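Local coordinates for protein serine protease inhibitor 2 (Anopheles gambiae, PDB 3PZF) that inhibits the serine proteases CLIPB9, CLIPB10 and CLIPB4, forming a covalent complex with CLIPB9, and so restrains melanization in the mosquito hemolymph, at residues A[92-97]-A[106-111]; A[342-345]-A[350-353]. All blocks are in the same frame, centred on the assembly; numbering follows the deposited sequence. Where two conformers were deposited one is given.

Interaction 1: A[92-97]-A[106-111]; sequences QLLESA and LNIATN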
loop_
_atom_site.group_PDB
_atom_site.type_symbol
_atom_site.label_atom_id
_atom_site.label_comp_id
_atom_site.label_asym_id
_atom_site.label_seq_id
_atom_site.Cartn_x
_atom_site.Cartn_y
_atom_site.Cartn_z
ATOM N N GLN A 92 -11.362 -10.855 6.965
ATOM C CA GLN A 92 -10.825 -10.710 8.313
ATOM C C GLN A 92 -9.736 -9.644 8.318
ATOM O O GLN A 92 -9.713 -8.775 9.193
ATOM C CB GLN A 92 -10.226 -12.025 8.811
ATOM C CG GLN A 92 -9.400 -11.843 10.080
ATOM C CD GLN A 92 -8.852 -13.140 10.664
ATOM O OE1 GLN A 92 -8.265 -13.140 11.750
ATOM N NE2 GLN A 92 -9.047 -14.248 9.958
ATOM N N LEU A 93 -8.825 -9.728 7.349
ATOM C CA LEU A 93 -7.721 -8.755 7.257
ATOM C C LEU A 93 -8.223 -7.327 6.967
ATOM O O LEU A 93 -7.689 -6.372 7.515
ATOM C CB LEU A 93 -6.713 -9.167 6.175
ATOM C CG LEU A 93 -5.570 -10.109 6.604
ATOM C CD1 LEU A 93 -6.090 -11.395 7.249
ATOM C CD2 LEU A 93 -4.733 -10.460 5.393
ATOM N N LEU A 94 -9.234 -7.183 6.111
ATOM C CA LEU A 94 -9.799 -5.859 5.818
ATOM C C LEU A 94 -10.405 -5.278 7.078
ATOM O O LEU A 94 -10.242 -4.101 7.377
ATOM C CB LEU A 94 -10.900 -5.931 4.756
ATOM C CG LEU A 94 -10.405 -5.853 3.330
ATOM C CD1 LEU A 94 -11.514 -6.280 2.379
ATOM C CD2 LEU A 94 -9.908 -4.406 3.026
ATOM N N GLU A 95 -11.129 -6.110 7.818
ATOM C CA GLU A 95 -11.827 -5.628 9.002
ATOM C C GLU A 95 -10.862 -5.344 10.162
ATOM O O GLU A 95 -11.102 -4.446 10.969
ATOM C CB GLU A 95 -12.954 -6.611 9.380
ATOM C CG GLU A 95 -14.078 -6.587 8.326
ATOM C CD GLU A 95 -15.227 -7.543 8.601
ATOM O OE1 GLU A 95 -15.101 -8.406 9.494
ATOM O OE2 GLU A 95 -16.254 -7.423 7.890
ATOM N N SER A 96 -9.760 -6.086 10.244
ATOM C CA SER A 96 -8.780 -5.849 11.295
ATOM C C SER A 96 -8.109 -4.501 11.024
ATOM O O SER A 96 -7.845 -3.725 11.940
ATOM C CB SER A 96 -7.702 -6.933 11.308
ATOM O OG SER A 96 -6.655 -6.629 12.235
ATOM N N ALA A 97 -7.820 -4.236 9.756
ATOM C CA ALA A 97 -7.101 -3.002 9.396
ATOM C C ALA A 97 -7.978 -1.771 9.528
ATOM O O ALA A 97 -7.533 -0.735 10.030
ATOM C CB ALA A 97 -6.574 -3.077 7.968
ATOM N N LEU A 106 -8.383 4.276 9.338
ATOM C CA LEU A 106 -7.818 3.723 8.126
ATOM C C LEU A 106 -8.949 3.285 7.211
ATOM O O LEU A 106 -9.850 2.564 7.644
ATOM C CB LEU A 106 -6.897 2.568 8.455
ATOM C CG LEU A 106 -6.031 2.136 7.253
ATOM C CD1 LEU A 106 -4.723 1.539 7.718
ATOM C CD2 LEU A 106 -6.797 1.145 6.365
ATOM N N ASN A 107 -8.929 3.719 5.955
ATOM C CA ASN A 107 -9.986 3.294 5.024
ATOM C C ASN A 107 -9.391 2.804 3.714
ATOM O O ASN A 107 -8.562 3.489 3.106
ATOM C CB ASN A 107 -11.001 4.416 4.771
ATOM C CG ASN A 107 -12.230 3.930 4.013
ATOM O OD1 ASN A 107 -12.775 2.864 4.315
ATOM N ND2 ASN A 107 -12.666 4.701 3.022
ATOM N N ILE A 108 -9.795 1.602 3.303
ATOM C CA ILE A 108 -9.462 1.079 1.986
ATOM C C ILE A 108 -10.737 1.109 1.135
ATOM O O ILE A 108 -11.777 0.572 1.536
ATOM C CB ILE A 108 -8.936 -0.355 2.102
ATOM C CG1 ILE A 108 -7.600 -0.371 2.863
ATOM C CG2 ILE A 108 -8.767 -1.010 0.729
ATOM C CD1 ILE A 108 -7.259 -1.816 3.342
ATOM N N ALA A 109 -10.683 1.770 -0.014
ATOM C CA ALA A 109 -11.881 1.934 -0.835
ATOM C C ALA A 109 -11.616 1.424 -2.239
ATOM O O ALA A 109 -10.581 1.732 -2.840
ATOM C CB ALA A 109 -12.328 3.379 -0.864
ATOM N N THR A 110 -12.571 0.660 -2.769
ATOM C CA THR A 110 -12.377 0.005 -4.050
ATOM C C THR A 110 -13.699 0.042 -4.811
ATOM O O THR A 110 -14.751 -0.270 -4.248
ATOM C CB THR A 110 -11.955 -1.493 -3.849
ATOM O OG1 THR A 110 -10.774 -1.582 -3.055
ATOM C CG2 THR A 110 -11.713 -2.200 -5.200
ATOM N N ASN A 111 -13.642 0.424 -6.085
ATOM C CA ASN A 111 -14.835 0.544 -6.927
ATOM C C ASN A 111 -14.538 0.098 -8.358
ATOM O O ASN A 111 -13.555 0.545 -8.947
ATOM C CB ASN A 111 -15.290 2.020 -6.960
ATOM C CG ASN A 111 -16.759 2.195 -7.338
ATOM O OD1 ASN A 111 -17.338 1.395 -8.079
ATOM N ND2 ASN A 111 -17.359 3.283 -6.849
#
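The carbonyl group of Ala97 is the flat group that meets Leu106; no ring takes part. CB of Leu106 lies obliquely over one face of this carbonyl, 3.7 Å from Ala97 O, a van der Waals contact and not a hydrogen bond. CD2 of Leu106 stands a little farther off, 4.2 Å from the same Ala97 O. Ala97 is buried, and its O receives a hydrogen bond from Tyr104 OH. The second touch is purely apolar. CD2 of Leu94 reaches CD1 of Ile108 at 3.7 Å, and the two side chains cross at a slant. CG of Leu94 sits beside the backbone N (chi1 -87°), which brings CD2 near the strand although CB does not point there. CD1 of Ile108 comes from the strand to meet it, with CG1 likewise beside its own N. Gln98 ties the two elements by a polar bond, its OE1 accepting from Ile108 N. Leu106 and Ile108 also touch strand 177-188, and Ile108 reaches Ser47 of helix 45-58. This is the serpin fold: helix D (83-98) packs by its C-terminal end on the second strand of sheet A (105-115).

Interaction 2: A[342-345]-A[350-353]; sequences NELG and AATE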
loop_
_atom_site.group_PDB
_atom_site.type_symbol
_atom_site.label_atom_id
_atom_site.label_comp_id
_atom_site.label_asym_id
_atom_site.label_seq_id
_atom_site.Cartn_x
_atom_site.Cartn_y
_atom_site.Cartn_z
ATOM N N ASN A 342 4.737 13.375 10.403
ATOM C CA ASN A 342 5.313 14.486 11.145
ATOM C C ASN A 342 5.567 14.105 12.615
ATOM O O ASN A 342 5.592 12.921 12.954
ATOM C CB ASN A 342 4.428 15.735 11.019
ATOM C CG ASN A 342 3.093 15.590 11.713
ATOM O OD1 ASN A 342 2.826 14.602 12.373
ATOM N ND2 ASN A 342 2.256 16.620 11.594
ATOM N N GLU A 343 5.757 15.088 13.492
ATOM C CA GLU A 343 6.096 14.788 14.888
ATOM C C GLU A 343 5.016 14.011 15.621
ATOM O O GLU A 343 5.294 13.317 16.584
ATOM C CB GLU A 343 6.319 16.085 15.654
ATOM C CG GLU A 343 7.574 16.838 15.208
ATOM C CD GLU A 343 7.332 17.771 14.030
ATOM O OE1 GLU A 343 6.221 17.796 13.433
ATOM O OE2 GLU A 343 8.278 18.493 13.698
ATOM N N LEU A 344 3.771 14.178 15.206
ATOM C CA LEU A 344 2.671 13.604 15.957
ATOM C C LEU A 344 2.189 12.300 15.359
ATOM O O LEU A 344 1.530 11.519 16.053
ATOM C CB LEU A 344 1.499 14.576 16.024
ATOM C CG LEU A 344 1.857 15.933 16.631
ATOM C CD1 LEU A 344 0.595 16.768 16.779
ATOM C CD2 LEU A 344 2.562 15.744 17.981
ATOM N N GLY A 345 2.476 12.055 14.083
ATOM C CA GLY A 345 2.010 10.822 13.456
ATOM C C GLY A 345 1.748 11.000 11.969
ATOM O O GLY A 345 2.555 11.603 11.287
ATOM N N ALA A 350 -2.956 16.983 16.254
ATOM C CA ALA A 350 -3.243 17.137 17.665
ATOM C C ALA A 350 -2.905 15.837 18.363
ATOM O O ALA A 350 -3.129 14.755 17.820
ATOM C CB ALA A 350 -4.707 17.505 17.883
ATOM N N ALA A 351 -2.348 15.949 19.561
ATOM C CA ALA A 351 -1.990 14.787 20.348
ATOM C C ALA A 351 -2.392 15.044 21.791
ATOM O O ALA A 351 -1.762 15.845 22.490
ATOM C CB ALA A 351 -0.492 14.512 20.243
ATOM N N THR A 352 -3.453 14.369 22.226
ATOM C CA THR A 352 -3.958 14.532 23.585
ATOM C C THR A 352 -2.885 14.180 24.619
ATOM O O THR A 352 -2.990 14.569 25.777
ATOM C CB THR A 352 -5.238 13.681 23.837
ATOM O OG1 THR A 352 -4.952 12.286 23.668
ATOM C CG2 THR A 352 -6.360 14.085 22.881
ATOM N N GLU A 353 -1.845 13.462 24.199
ATOM C CA GLU A 353 -0.800 13.041 25.130
ATOM C C GLU A 353 0.607 13.115 24.536
ATOM O O GLU A 353 0.854 12.625 23.435
ATOM C CB GLU A 353 -1.061 11.611 25.602
ATOM C CG GLU A 353 -0.016 11.082 26.569
ATOM C CD GLU A 353 -0.161 9.595 26.816
ATOM O OE1 GLU A 353 -0.651 8.883 25.914
ATOM O OE2 GLU A 353 0.209 9.139 27.916
#
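Apolar contact carries this meeting. Leu344 is the larger side chain and meets Ala350 and Ala351. Its two methyl groups divide the work. CD2 of Leu344 touches CB of Ala351 at 4.0 Å, methyl against methyl. CD1 of Leu344 lies against the backbone of the other segment, 3.6 Å from Ala350 N and 4.0 Å from Ala350 C. CG stands anti to the carbonyl carbon (chi1 -57°), and the extended second torsion carries CD1 out to Ala350, while CD2 branches toward Ala351. CB of Ala350 points away, so Ala350 contributes main chain there.

Hydrogen bonds do not cross between the segments. They shape the turn that presents Leu344. OD1 of Asn342 accepts from two backbone donors. Gly345 N, at 3.1 Å from Asn342 OD1, comes in nearly along the C=O axis. Leu344 N, at 3.0 Å from Asn342 OD1, approaches from above the carbonyl plane. The pair forms an Asx turn within a wider Asx motif. Asn342 N closes the turn by bonding to Gly345 O at 2.9 Å. Gly345 adopts backbone angles (149°/-135°) that suit glycine. Asn342 ND2 bonds to Ala348 O, and Asn342 O accepts from Trp189 NE1.

Charged pairs lie outside the contact. Glu343 bridges to Lys287, and Glu353 bridges to Arg240.

Leu344 and Gly345 belong to the hinge motif required for binding to the peptidase. The polar bonds fix the 342-345 turn, while 350-353 meets it through a few methyl and main-chain contacts near the surface. With no hydrogen bond across it, this contact probably holds the segments together only lightly. That is consistent with a serpin hinge that must move when the reactive loop enters sheet A, though neighbouring molecules in the crystal also touch residues 350-353.

Overall arrangement
Interaction 1 and interaction 2 do not touch. Their centres are 24 Å apart and their nearest atoms about 12 Å. Strand 177-188 connects them through sheet A: it pairs with strands 105-115 and 332-341. Strand 332-341 precedes segment 342-345, and the short strand 345-346 begins at its last residue. Interaction 1 is buried, its centre about 11 Å from that of the chain; interaction 2 is at the surface, about 23 Å away. The inferred reactive bond, Lys359-Phe360, lies in the disordered residues 355-362. In serpins generally, the cleaved loop inserts between the strands corresponding to 177-188 and 332-341, so interaction 2 probably lies where insertion begins, where strand 345-346 already pairs with 177-188.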